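Local coordinates for protein CaaX farnesyltransferase alpha subunit Ram2 (Aspergillus fumigatus, PDB 4L9P) that probably serves, together with a beta subunit, to transfer farnesyl groups onto proteins that end in a CaaX motif, at residues E347-I350 against R351-A355. The protein carries 1 engineered substitution. Residues are numbered along the deposited sequence; the frame is centred on the assembly and turned at random. Where two conformers were deposited one is given.
Sequences EYRI and RQITA
Gln352 touches two residues of the preceding turn, Tyr348 and Arg349, in i/i+4 and i/i+3 contacts within helix 343-362, the last helix of the alpha subunit. Gln352 CB lies 3.5 Å from Arg349 O. With CG beside the backbone N (chi1 -72°) and the chain extended beyond it, the side chain runs along the Tyr348 ring: CG lies over one face, a CH-pi contact 4.2 Å from the ring centroid. CD follows at 3.6 Å from Tyr348 CE2, and the amide stacks at 29° to the ring plane. At the tip the two amide atoms part company. NE2 stops 3.3 Å from Tyr348 OH, at an angle too poor for a hydrogen bond, whereas OE1 accepts from Arg349 NH1 at 2.9 Å. That bond lies in the guanidinium plane but reaches OE1 from above the amide plane, the two planes being perpendicular. Bends at chi2 and chi3 bring Arg349 NH1 to this position, while its NH2 forms salt bridges to Asp312 and Glu316 of helix 304-317.

Ile350 O accepts from both the N and the OG1 of Thr354, one turn further along, the latter at 2.8 Å; the two donors arrive from opposite faces of the carbonyl plane, the hydroxyl bond being the familiar i to i-4 threonine bond of helices. Ile353 packs on helices 304-317 and 323-338, and Tyr348 on Leu342 of the beta subunit. A neutral amide thus joins an aromatic face to a guanidinium whose charge is also met by two carboxylates, which probably fixes the rotation of the amide.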
loop_
_atom_site.group_PDB
_atom_site.type_symbol
_atom_site.label_atom_id
_atom_site.label_comp_id
_atom_site.label_asym_id
_atom_site.label_seq_id
_atom_site.Cartn_x
_atom_site.Cartn_y
_atom_site.Cartn_z
ATOM N N GLU A 347 -6.539 16.208 19.411
ATOM C CA GLU A 347 -6.893 16.074 20.829
ATOM C C GLU A 347 -5.905 15.131 21.518
ATOM O O GLU A 347 -5.591 15.335 22.685
ATOM C CB GLU A 347 -8.357 15.637 21.019
ATOM C CG GLU A 347 -9.357 16.721 20.613
ATOM C CD GLU A 347 -10.847 16.367 20.796
ATOM O OE1 GLU A 347 -11.209 15.183 20.981
ATOM O OE2 GLU A 347 -11.666 17.292 20.689
ATOM N N TYR A 348 -5.422 14.118 20.792
ATOM C CA TYR A 348 -4.363 13.228 21.338
ATOM C C TYR A 348 -3.100 14.074 21.655
ATOM O O TYR A 348 -2.478 13.915 22.727
ATOM C CB TYR A 348 -4.041 12.109 20.342
ATOM C CG TYR A 348 -2.841 11.278 20.669
ATOM C CD1 TYR A 348 -2.920 10.303 21.648
ATOM C CD2 TYR A 348 -1.630 11.424 19.960
ATOM C CE1 TYR A 348 -1.830 9.488 21.952
ATOM C CE2 TYR A 348 -0.525 10.618 20.265
ATOM C CZ TYR A 348 -0.634 9.639 21.247
ATOM O OH TYR A 348 0.450 8.839 21.567
ATOM N N ARG A 349 -2.730 14.993 20.753
ATOM C CA ARG A 349 -1.586 15.873 20.996
ATOM C C ARG A 349 -1.856 16.759 22.203
ATOM O O ARG A 349 -0.981 16.923 23.046
ATOM C CB ARG A 349 -1.228 16.744 19.792
ATOM C CG ARG A 349 -0.676 15.911 18.611
ATOM C CD ARG A 349 0.765 15.426 18.899
ATOM N NE ARG A 349 1.667 16.578 18.922
ATOM C CZ ARG A 349 2.552 16.848 19.878
ATOM N NH1 ARG A 349 2.666 16.058 20.965
ATOM N NH2 ARG A 349 3.339 17.927 19.757
ATOM N N ILE A 350 -3.062 17.327 22.298
ATOM C CA ILE A 350 -3.427 18.137 23.496
ATOM C C ILE A 350 -3.282 17.291 24.766
ATOM O O ILE A 350 -2.741 17.773 25.767
ATOM C CB ILE A 350 -4.864 18.675 23.383
ATOM C CG1 ILE A 350 -4.921 19.724 22.250
ATOM C CG2 ILE A 350 -5.304 19.305 24.719
ATOM C CD1 ILE A 350 -6.311 20.182 21.834
ATOM N N ARG A 351 -3.712 16.039 24.747
ATOM C CA ARG A 351 -3.606 15.186 25.938
ATOM C C ARG A 351 -2.142 14.944 26.292
ATOM O O ARG A 351 -1.775 14.942 27.458
ATOM C CB ARG A 351 -4.326 13.838 25.740
ATOM C CG ARG A 351 -5.837 13.984 25.581
ATOM C CD ARG A 351 -6.633 12.685 25.860
ATOM N NE ARG A 351 -6.249 11.571 25.004
ATOM C CZ ARG A 351 -6.736 11.353 23.779
ATOM N NH1 ARG A 351 -7.617 12.195 23.290
ATOM N NH2 ARG A 351 -6.340 10.291 23.047
ATOM N N GLN A 352 -1.302 14.750 25.270
ATOM C CA GLN A 352 0.130 14.494 25.513
ATOM C C GLN A 352 0.787 15.727 26.114
ATOM O O GLN A 352 1.553 15.619 27.069
ATOM C CB GLN A 352 0.871 14.209 24.224
ATOM C CG GLN A 352 0.587 12.841 23.576
ATOM C CD GLN A 352 1.532 12.567 22.415
ATOM O OE1 GLN A 352 1.627 13.360 21.477
ATOM N NE2 GLN A 352 2.241 11.432 22.475
ATOM N N ILE A 353 0.461 16.899 25.576
ATOM C CA ILE A 353 1.042 18.150 26.052
ATOM C C ILE A 353 0.566 18.469 27.481
ATOM O O ILE A 353 1.333 18.913 28.363
ATOM C CB ILE A 353 0.682 19.313 25.117
ATOM C CG1 ILE A 353 1.329 19.074 23.751
ATOM C CG2 ILE A 353 1.093 20.665 25.804
ATOM C CD1 ILE A 353 0.828 19.982 22.633
ATOM N N THR A 354 -0.707 18.220 27.733
ATOM C CA THR A 354 -1.283 18.436 29.050
ATOM C C THR A 354 -0.647 17.473 30.095
ATOM O O THR A 354 -0.331 17.888 31.212
ATOM C CB THR A 354 -2.811 18.201 29.004
ATOM O OG1 THR A 354 -3.411 19.120 28.087
ATOM C CG2 THR A 354 -3.426 18.384 30.401
ATOM N N ALA A 355 -0.415 16.212 29.710
ATOM C CA ALA A 355 0.243 15.270 30.609
ATOM C C ALA A 355 1.673 15.708 30.848
ATOM O O ALA A 355 2.180 15.631 31.973
ATOM C CB ALA A 355 0.214 13.865 30.029
#